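Local coordinates for protein geranylgeranyl pyrophosphate synthase (PDB 3LK5) that probably condenses isoprenoid diphosphates in a magnesium-dependent prenyl transfer reaction, as in other polyprenyl synthases, at residues L192-L197 with D209-F214; H247-A252 with Q339-G344; F253-D258 with R282-A287. All coordinates share one frame; numbering follows the deposited sequence.

In the fold
All three contacts are buried packings within an all-helical fold, and helix 236-263 takes part in two of them. Interaction 2 sets residues 247-252 of that helix against helix 329-347, away from the magnesium site. Its apolar packing is mixed with an aspartate-serine pair. Interaction 3 uses the next six residues, 253-258, where an aspartate meets the start of helix 284-296 through two waters and a threonine methyl, beside a leucine-valine contact. Interaction 1 joins helices 170-199 and 205-231 around Val-211; it is almost wholly apolar, yet includes the metal ligand Asp-194. Interactions 1 and 3 adjoin through Asn-212, Gln-254 and Val-284, while Leu-340 and Leu-255 link interaction 2 to interaction 3.

Interaction 1 of 3, residues L192-L197 with D209-F214; sequences LLDIYL and DSVNRF
Val-211 meets Leu-193 and Asp-194 with two differently placed methyls: its chi1 of 172° sets CG1 opposite the backbone N and leaves CG2 beside that nitrogen. Leu-193 carries its own CG opposite the backbone N (chi1 -179°), which sends the isobutyl group out from helix 170-199 to the flank of the valine. The two side chains meet at a slant, with Leu-193 CG 3.7 Å from Val-211 CG2. The CD2 branch of Leu-193 continues past the valine to Ser-210, where it lies 3.5 Å from CB. Leu-197, one turn further along its helix, comes at the same CG2 methyl end-on, its CD1 3.8 Å away. CG2 is thus touched by both leucines, from directions nearly at right angles, while CG1 faces the aspartate.

That aspartate lies across the valine at roughly a right angle, with Asp-194 OD1 3.7 Å from Val-211 CG1. The contact is one of van der Waals type, and the polar partner of Asp-194 is Lys-215, a little further along helix 205-231, which forms a salt bridge to OD2. Asp-194 has been seen to bind magnesium in this protein, though none is bound in this chain, and its side chain lies about 6 Å from that of the ligand Asp-112 and about 7 Å from that of Asp-108. The carboxylate thus meets a valine methyl through OD1 and a lysine through OD2.

The two helices follow each other in sequence and run nearly antiparallel, their short segments at 152° with axes 9.3 Å apart. The second subunit packs on other residues of these segments, its Leu-150 against Leu-192 and Ile-195, and its Pro-46 against Tyr-196. On helix 205-231, Asn-212 turns to Gln-254 and Leu-255 of helix 236-263 and to Val-284 of helix 284-296.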
loop_
_atom_site.group_PDB
_atom_site.type_symbol
_atom_site.label_atom_id
_atom_site.label_comp_id
_atom_site.label_asym_id
_atom_site.label_seq_id
_atom_site.Cartn_x
_atom_site.Cartn_y
_atom_site.Cartn_z
ATOM N N LEU A 192 -8.440 -6.876 8.714
ATOM C CA LEU A 192 -9.438 -5.992 9.312
ATOM C C LEU A 192 -10.350 -6.779 10.259
ATOM O O LEU A 192 -10.681 -6.300 11.350
ATOM C CB LEU A 192 -10.282 -5.271 8.242
ATOM C CG LEU A 192 -9.557 -4.082 7.607
ATOM C CD1 LEU A 192 -10.223 -3.663 6.269
ATOM C CD2 LEU A 192 -9.502 -2.929 8.613
ATOM N N LEU A 193 -10.805 -7.951 9.820
ATOM C CA LEU A 193 -11.666 -8.783 10.671
ATOM C C LEU A 193 -10.947 -9.219 11.956
ATOM O O LEU A 193 -11.562 -9.261 13.032
ATOM C CB LEU A 193 -12.184 -10.003 9.901
ATOM C CG LEU A 193 -13.116 -10.964 10.645
ATOM C CD1 LEU A 193 -14.337 -10.207 11.237
ATOM C CD2 LEU A 193 -13.580 -12.011 9.678
ATOM N N ASP A 194 -9.657 -9.526 11.832
ATOM C CA ASP A 194 -8.796 -9.965 12.952
ATOM C C ASP A 194 -8.576 -8.866 14.007
ATOM O O ASP A 194 -8.643 -9.121 15.231
ATOM C CB ASP A 194 -7.451 -10.427 12.400
ATOM C CG ASP A 194 -6.693 -11.311 13.357
ATOM O OD1 ASP A 194 -7.307 -12.145 14.055
ATOM O OD2 ASP A 194 -5.460 -11.192 13.396
ATOM N N ILE A 195 -8.311 -7.651 13.527
ATOM C CA ILE A 195 -8.206 -6.450 14.363
ATOM C C ILE A 195 -9.464 -6.240 15.191
ATOM O O ILE A 195 -9.392 -5.873 16.381
ATOM C CB ILE A 195 -7.956 -5.158 13.491
ATOM C CG1 ILE A 195 -6.563 -5.173 12.903
ATOM C CG2 ILE A 195 -8.144 -3.866 14.303
ATOM C CD1 ILE A 195 -5.536 -5.622 13.851
ATOM N N TYR A 196 -10.605 -6.472 14.551
ATOM C CA TYR A 196 -11.892 -6.316 15.181
ATOM C C TYR A 196 -11.994 -7.352 16.316
ATOM O O TYR A 196 -12.353 -7.012 17.466
ATOM C CB TYR A 196 -13.027 -6.488 14.161
ATOM C CG TYR A 196 -14.409 -6.591 14.764
ATOM C CD1 TYR A 196 -15.198 -5.443 14.997
ATOM C CD2 TYR A 196 -14.938 -7.828 15.112
ATOM C CE1 TYR A 196 -16.483 -5.549 15.570
ATOM C CE2 TYR A 196 -16.212 -7.945 15.686
ATOM C CZ TYR A 196 -16.971 -6.807 15.914
ATOM O OH TYR A 196 -18.221 -6.939 16.471
ATOM N N LEU A 197 -11.705 -8.613 16.001
ATOM C CA LEU A 197 -11.795 -9.647 17.066
ATOM C C LEU A 197 -10.927 -9.312 18.270
ATOM O O LEU A 197 -11.373 -9.493 19.428
ATOM C CB LEU A 197 -11.471 -11.048 16.522
ATOM C CG LEU A 197 -12.260 -11.574 15.309
ATOM C CD1 LEU A 197 -11.852 -13.026 15.027
ATOM C CD2 LEU A 197 -13.747 -11.511 15.521
ATOM N N ASP A 209 -12.624 -18.498 12.216
ATOM C CA ASP A 209 -12.603 -19.295 10.954
ATOM C C ASP A 209 -12.504 -18.391 9.705
ATOM O O ASP A 209 -11.753 -18.695 8.767
ATOM C CB ASP A 209 -13.863 -20.163 10.771
ATOM C CG ASP A 209 -13.931 -21.360 11.729
ATOM O OD1 ASP A 209 -12.890 -21.836 12.257
ATOM O OD2 ASP A 209 -15.073 -21.847 11.938
ATOM N N SER A 210 -13.300 -17.318 9.688
ATOM C CA SER A 210 -13.259 -16.373 8.577
ATOM C C SER A 210 -11.905 -15.730 8.438
ATOM O O SER A 210 -11.388 -15.595 7.314
ATOM C CB SER A 210 -14.348 -15.299 8.695
ATOM O OG SER A 210 -15.632 -15.912 8.616
ATOM N N VAL A 211 -11.327 -15.322 9.562
ATOM C CA VAL A 211 -9.997 -14.757 9.537
ATOM C C VAL A 211 -9.015 -15.774 8.908
ATOM O O VAL A 211 -8.209 -15.429 8.028
ATOM C CB VAL A 211 -9.522 -14.372 10.931
ATOM C CG1 VAL A 211 -8.058 -13.977 10.887
ATOM C CG2 VAL A 211 -10.386 -13.229 11.519
ATOM N N ASN A 212 -9.083 -17.030 9.363
ATOM C CA ASN A 212 -8.181 -18.049 8.811
ATOM C C ASN A 212 -8.355 -18.245 7.281
ATOM O O ASN A 212 -7.354 -18.372 6.562
ATOM C CB ASN A 212 -8.353 -19.395 9.539
ATOM C CG ASN A 212 -7.868 -19.367 10.979
ATOM O OD1 ASN A 212 -8.191 -20.290 11.799
ATOM N ND2 ASN A 212 -7.085 -18.363 11.319
ATOM N N ARG A 213 -9.600 -18.252 6.809
ATOM C CA ARG A 213 -9.931 -18.454 5.391
ATOM C C ARG A 213 -9.297 -17.366 4.491
ATOM O O ARG A 213 -8.797 -17.672 3.385
ATOM C CB ARG A 213 -11.444 -18.407 5.234
ATOM C CG ARG A 213 -11.957 -18.516 3.838
ATOM C CD ARG A 213 -13.498 -18.499 3.824
ATOM N NE ARG A 213 -13.950 -18.332 2.438
ATOM C CZ ARG A 213 -15.159 -17.913 2.053
ATOM N NH1 ARG A 213 -16.099 -17.581 2.941
ATOM N NH2 ARG A 213 -15.412 -17.800 0.753
ATOM N N PHE A 214 -9.343 -16.118 4.992
ATOM C CA PHE A 214 -8.992 -14.926 4.171
ATOM C C PHE A 214 -7.603 -14.399 4.480
ATOM O O PHE A 214 -6.806 -14.225 3.561
ATOM C CB PHE A 214 -10.066 -13.824 4.328
ATOM C CG PHE A 214 -11.370 -14.188 3.688
ATOM C CD1 PHE A 214 -11.469 -14.275 2.286
ATOM C CD2 PHE A 214 -12.480 -14.521 4.469
ATOM C CE1 PHE A 214 -12.697 -14.639 1.663
ATOM C CE2 PHE A 214 -13.685 -14.861 3.886
ATOM C CZ PHE A 214 -13.802 -14.944 2.485
#

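Interaction 2 of 3, residues H247-A252 with Q339-G344; sequences HDIGIA and QLTESG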
loop_
_atom_site.group_PDB
_atom_site.type_symbol
_atom_site.label_atom_id
_atom_site.label_comp_id
_atom_site.label_asym_id
_atom_site.label_seq_id
_atom_site.Cartn_x
_atom_site.Cartn_y
_atom_site.Cartn_z
ATOM N N HIS A 247 -7.337 -23.869 0.063
ATOM C CA HIS A 247 -8.303 -23.503 1.110
ATOM C C HIS A 247 -8.097 -24.433 2.337
ATOM O O HIS A 247 -7.889 -23.946 3.465
ATOM C CB HIS A 247 -9.744 -23.630 0.588
ATOM C CG HIS A 247 -10.804 -23.581 1.654
ATOM N ND1 HIS A 247 -11.228 -24.701 2.352
ATOM C CD2 HIS A 247 -11.572 -22.553 2.097
ATOM C CE1 HIS A 247 -12.180 -24.354 3.207
ATOM N NE2 HIS A 247 -12.409 -23.058 3.072
ATOM N N ASP A 248 -8.096 -25.738 2.078
ATOM C CA ASP A 248 -7.956 -26.748 3.156
ATOM C C ASP A 248 -6.583 -26.734 3.827
ATOM O O ASP A 248 -6.478 -26.636 5.049
ATOM C CB ASP A 248 -8.259 -28.139 2.631
ATOM C CG ASP A 248 -9.710 -28.323 2.258
ATOM O OD1 ASP A 248 -10.545 -27.413 2.475
ATOM O OD2 ASP A 248 -10.027 -29.391 1.736
ATOM N N ILE A 249 -5.521 -26.793 3.026
ATOM C CA ILE A 249 -4.184 -26.750 3.587
ATOM C C ILE A 249 -3.882 -25.382 4.251
ATOM O O ILE A 249 -3.195 -25.323 5.271
ATOM C CB ILE A 249 -3.104 -27.150 2.509
ATOM C CG1 ILE A 249 -3.430 -28.532 1.889
ATOM C CG2 ILE A 249 -1.674 -27.116 3.133
ATOM C CD1 ILE A 249 -3.733 -29.701 2.977
ATOM N N GLY A 250 -4.378 -24.284 3.672
ATOM C CA GLY A 250 -4.106 -22.959 4.256
ATOM C C GLY A 250 -4.730 -22.796 5.640
ATOM O O GLY A 250 -4.109 -22.192 6.555
ATOM N N ILE A 251 -5.970 -23.284 5.789
ATOM C CA ILE A 251 -6.619 -23.232 7.116
ATOM C C ILE A 251 -5.823 -24.132 8.090
ATOM O O ILE A 251 -5.496 -23.705 9.201
ATOM C CB ILE A 251 -8.128 -23.625 7.071
ATOM C CG1 ILE A 251 -8.940 -22.529 6.328
ATOM C CG2 ILE A 251 -8.712 -23.836 8.520
ATOM C CD1 ILE A 251 -10.281 -23.030 5.858
ATOM N N ALA A 252 -5.499 -25.353 7.668
ATOM C CA ALA A 252 -4.731 -26.266 8.535
ATOM C C ALA A 252 -3.401 -25.653 8.951
ATOM O O ALA A 252 -2.949 -25.815 10.092
ATOM C CB ALA A 252 -4.523 -27.623 7.833
ATOM N N GLN A 339 -8.176 -33.624 9.490
ATOM C CA GLN A 339 -9.287 -33.690 8.545
ATOM C C GLN A 339 -8.986 -32.836 7.305
ATOM O O GLN A 339 -9.177 -33.270 6.151
ATOM C CB GLN A 339 -10.548 -33.092 9.190
ATOM C CG GLN A 339 -11.337 -33.943 10.153
ATOM C CD GLN A 339 -12.633 -33.228 10.572
ATOM O OE1 GLN A 339 -12.634 -32.353 11.457
ATOM N NE2 GLN A 339 -13.737 -33.591 9.925
ATOM N N LEU A 340 -8.567 -31.606 7.558
ATOM C CA LEU A 340 -8.254 -30.653 6.479
ATOM C C LEU A 340 -7.049 -31.067 5.643
ATOM O O LEU A 340 -7.015 -30.817 4.417
ATOM C CB LEU A 340 -8.018 -29.267 7.074
ATOM C CG LEU A 340 -9.269 -28.518 7.552
ATOM C CD1 LEU A 340 -8.888 -27.347 8.449
ATOM C CD2 LEU A 340 -10.059 -28.075 6.354
ATOM N N THR A 341 -6.057 -31.667 6.301
ATOM C CA THR A 341 -4.889 -32.129 5.573
ATOM C C THR A 341 -5.299 -33.259 4.608
ATOM O O THR A 341 -4.989 -33.262 3.410
ATOM C CB THR A 341 -3.736 -32.535 6.515
ATOM O OG1 THR A 341 -3.339 -31.384 7.274
ATOM C CG2 THR A 341 -2.548 -33.008 5.697
ATOM N N GLU A 342 -6.090 -34.192 5.131
ATOM C CA GLU A 342 -6.578 -35.276 4.304
ATOM C C GLU A 342 -7.430 -34.795 3.097
ATOM O O GLU A 342 -7.228 -35.266 1.952
ATOM C CB GLU A 342 -7.346 -36.273 5.202
ATOM C CG GLU A 342 -7.790 -37.547 4.498
ATOM C CD GLU A 342 -8.636 -38.460 5.398
ATOM O OE1 GLU A 342 -8.670 -38.223 6.636
ATOM O OE2 GLU A 342 -9.262 -39.410 4.862
ATOM N N SER A 343 -8.370 -33.876 3.334
ATOM C CA SER A 343 -9.225 -33.409 2.259
ATOM C C SER A 343 -8.455 -32.518 1.264
ATOM O O SER A 343 -8.657 -32.618 0.045
ATOM C CB SER A 343 -10.480 -32.712 2.830
ATOM O OG SER A 343 -10.091 -31.590 3.618
ATOM N N GLY A 344 -7.542 -31.690 1.769
ATOM C CA GLY A 344 -6.714 -30.853 0.857
ATOM C C GLY A 344 -5.886 -31.714 -0.083
ATOM O O GLY A 344 -5.855 -31.474 -1.287
#
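Asp-248 projects a buried carboxylate at a neighbouring helix, where Ser-343 is its polar partner and Gly-344 only leaves room beside Asp-248 CB. Ser-343 OG sits 2.9 Å from Asp-248 OD2, and its one proton could serve either that oxygen or Gln-339 O, a turn back on its own helix. The other carboxylate oxygen is taken within helix 236-263: His-247 ND1 donates to Asp-248 OD1 at 2.8 Å, in the plane of the imidazole and on the anti side of the carboxylate, somewhat out of the carboxylate plane. Ile-251 CD1 lies over one face of that imidazole, toward its rim.

The segments form a close antiparallel helix pair of the all-alpha polyprenyl synthase fold, crossing at -155° with axes 7.9 Å apart. Gly-344 makes room for this: with no side chain there, Ile-249 CD1 comes to 3.8 Å from Gly-344 CA. A turn earlier on its helix, Leu-340 lies across Asp-248 at nearly a right angle and slants over Ile-251, whose CG2 is 3.5 Å from Leu-340 CD1. Ala-252 CB closes on Leu-340 CB. Thr-341 OG1 is hydrogen-bonded to Ile-337 O and to Thr-369 OG1, and helix 355-369 covers Ile-249 and Ala-252.

Interaction 3 of 3, residues F253-D258 with R282-A287; sequences FQLRDD and RTVLLA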
loop_
_atom_site.group_PDB
_atom_site.type_symbol
_atom_site.label_atom_id
_atom_site.label_comp_id
_atom_site.label_asym_id
_atom_site.label_seq_id
_atom_site.Cartn_x
_atom_site.Cartn_y
_atom_site.Cartn_z
ATOM N N PHE A 253 -2.734 -24.959 8.007
ATOM C CA PHE A 253 -1.478 -24.305 8.316
ATOM C C PHE A 253 -1.651 -23.260 9.426
ATOM O O PHE A 253 -0.829 -23.208 10.346
ATOM C CB PHE A 253 -0.919 -23.656 7.021
ATOM C CG PHE A 253 0.199 -22.688 7.241
ATOM C CD1 PHE A 253 1.508 -23.144 7.428
ATOM C CD2 PHE A 253 -0.044 -21.306 7.226
ATOM C CE1 PHE A 253 2.581 -22.238 7.597
ATOM C CE2 PHE A 253 1.021 -20.378 7.411
ATOM C CZ PHE A 253 2.332 -20.862 7.601
ATOM N N GLN A 254 -2.692 -22.427 9.355
ATOM C CA GLN A 254 -2.890 -21.421 10.408
ATOM C C GLN A 254 -3.185 -22.108 11.748
ATOM O O GLN A 254 -2.703 -21.673 12.795
ATOM C CB GLN A 254 -4.064 -20.500 10.112
ATOM C CG GLN A 254 -4.133 -19.359 11.166
ATOM C CD GLN A 254 -2.851 -18.589 11.219
ATOM O OE1 GLN A 254 -2.369 -18.150 10.183
ATOM N NE2 GLN A 254 -2.264 -18.439 12.405
ATOM N N LEU A 255 -4.005 -23.147 11.686
ATOM C CA LEU A 255 -4.296 -23.922 12.954
ATOM C C LEU A 255 -3.029 -24.488 13.574
ATOM O O LEU A 255 -2.849 -24.412 14.796
ATOM C CB LEU A 255 -5.309 -25.018 12.718
ATOM C CG LEU A 255 -6.725 -24.573 12.278
ATOM C CD1 LEU A 255 -7.550 -25.839 11.992
ATOM C CD2 LEU A 255 -7.413 -23.693 13.344
ATOM N N ARG A 256 -2.144 -25.041 12.740
ATOM C CA ARG A 256 -0.844 -25.538 13.237
ATOM C C ARG A 256 -0.041 -24.391 13.842
ATOM O O ARG A 256 0.598 -24.550 14.899
ATOM C CB ARG A 256 -0.018 -26.221 12.122
ATOM C CG ARG A 256 1.405 -26.676 12.563
ATOM C CD ARG A 256 1.362 -27.649 13.802
ATOM N NE ARG A 256 0.685 -28.886 13.421
ATOM C CZ ARG A 256 0.068 -29.731 14.253
ATOM N NH1 ARG A 256 0.015 -29.479 15.562
ATOM N NH2 ARG A 256 -0.512 -30.824 13.749
ATOM N N ASP A 257 -0.036 -23.253 13.149
ATOM C CA ASP A 257 0.682 -22.076 13.629
ATOM C C ASP A 257 0.126 -21.569 14.992
ATOM O O ASP A 257 0.903 -21.149 15.867
ATOM C CB ASP A 257 0.648 -20.958 12.556
ATOM C CG ASP A 257 1.799 -21.075 11.539
ATOM O OD1 ASP A 257 2.564 -22.075 11.554
ATOM O OD2 ASP A 257 1.947 -20.154 10.698
ATOM N N ASP A 258 -1.202 -21.634 15.154
ATOM C CA ASP A 258 -1.827 -21.295 16.433
ATOM C C ASP A 258 -1.356 -22.258 17.542
ATOM O O ASP A 258 -1.027 -21.808 18.626
ATOM C CB ASP A 258 -3.339 -21.361 16.363
ATOM C CG ASP A 258 -3.950 -20.387 15.361
ATOM O OD1 ASP A 258 -3.318 -19.373 14.971
ATOM O OD2 ASP A 258 -5.094 -20.646 14.985
ATOM N N ARG A 282 -6.744 -13.869 18.767
ATOM C CA ARG A 282 -8.066 -14.485 18.831
ATOM C C ARG A 282 -8.202 -15.717 17.921
ATOM O O ARG A 282 -8.821 -15.670 16.848
ATOM C CB ARG A 282 -9.165 -13.452 18.554
ATOM C CG ARG A 282 -9.218 -12.396 19.626
ATOM C CD ARG A 282 -9.920 -12.935 20.853
ATOM N NE ARG A 282 -9.626 -12.150 22.044
ATOM C CZ ARG A 282 -10.059 -12.453 23.272
ATOM N NH1 ARG A 282 -10.851 -13.510 23.491
ATOM N NH2 ARG A 282 -9.716 -11.676 24.293
ATOM N N THR A 283 -7.639 -16.825 18.394
ATOM C CA THR A 283 -7.538 -18.034 17.610
ATOM C C THR A 283 -8.767 -18.934 17.734
ATOM O O THR A 283 -9.611 -18.790 18.665
ATOM C CB THR A 283 -6.266 -18.805 18.037
ATOM O OG1 THR A 283 -6.335 -19.105 19.445
ATOM C CG2 THR A 283 -5.010 -17.955 17.794
ATOM N N VAL A 284 -8.870 -19.888 16.818
ATOM C CA VAL A 284 -9.834 -20.968 16.969
ATOM C C VAL A 284 -9.548 -21.775 18.258
ATOM O O VAL A 284 -10.493 -22.141 18.969
ATOM C CB VAL A 284 -9.823 -21.904 15.738
ATOM C CG1 VAL A 284 -10.556 -23.222 16.032
ATOM C CG2 VAL A 284 -10.470 -21.162 14.514
ATOM N N LEU A 285 -8.268 -22.033 18.540
ATOM C CA LEU A 285 -7.856 -22.693 19.802
ATOM C C LEU A 285 -8.450 -21.960 21.028
ATOM O O LEU A 285 -9.100 -22.582 21.908
ATOM C CB LEU A 285 -6.324 -22.715 19.931
ATOM C CG LEU A 285 -5.690 -23.273 21.223
ATOM C CD1 LEU A 285 -6.044 -24.746 21.436
ATOM C CD2 LEU A 285 -4.188 -23.051 21.336
ATOM N N LEU A 286 -8.211 -20.648 21.101
ATOM C CA LEU A 286 -8.723 -19.859 22.228
ATOM C C LEU A 286 -10.250 -19.844 22.305
ATOM O O LEU A 286 -10.813 -19.977 23.402
ATOM C CB LEU A 286 -8.138 -18.427 22.232
ATOM C CG LEU A 286 -8.609 -17.504 23.368
ATOM C CD1 LEU A 286 -8.263 -18.055 24.795
ATOM C CD2 LEU A 286 -8.082 -16.062 23.158
ATOM N N ALA A 287 -10.931 -19.707 21.168
ATOM C CA ALA A 287 -12.393 -19.677 21.176
ATOM C C ALA A 287 -12.983 -20.999 21.683
ATOM O O ALA A 287 -13.902 -21.007 22.525
ATOM C CB ALA A 287 -12.943 -19.329 19.790
HETATM O O HOH W 1 -6.359 -22.375 16.386
HETATM O O HOH W 2 -7.348 -19.475 14.479
#
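Asp-258 lays its carboxylate against the methyl of Thr-283, the two side chains sliding past each other in opposite directions. Thr-283 CG2 is 3.6 Å from Asp-258 OD1, and the contact is van der Waals only. The polar ends turn to other partners. Thr-283 OG1, placed between its backbone N and carbonyl carbon (chi1 58°), reaches forward to the first turn of helix 284-296 and accepts from Leu-286 N at 2.9 Å, a regular N-cap.

Two waters span the gap between the carboxylate and this helix start. Each donates to Asp-258 OD2 at 2.6 Å; one accepts from Val-284 N and the other from Leu-285 N. The first turn of the helix thus has its amides satisfied by the threonine and by solvent held on the aspartate. By sequence, Asp-257 and Asp-258 probably correspond to the start of the second aspartate-rich motif of polyprenyl synthases, and Thr-283 lies about 7 Å, side chain to side chain, from the magnesium ligand Asp-194.

Within the same helix, Gln-254 NE2 donates to Asp-258 OD1 at 2.9 Å, nearly straight at 171°, approaching from above the carboxylate plane. Both carboxylate oxygens are therefore engaged, and the group is restrained in its rotation. Gln-254 OE1 in turn bonds to Thr-216 of helix 205-231. One turn before Asp-258, Leu-255 reaches Val-284 at a slant, its CD2 3.8 Å from Val-284 CB and close to both valine methyls. Val-333 and Ile-337 of helix 329-347 also pack on this leucine.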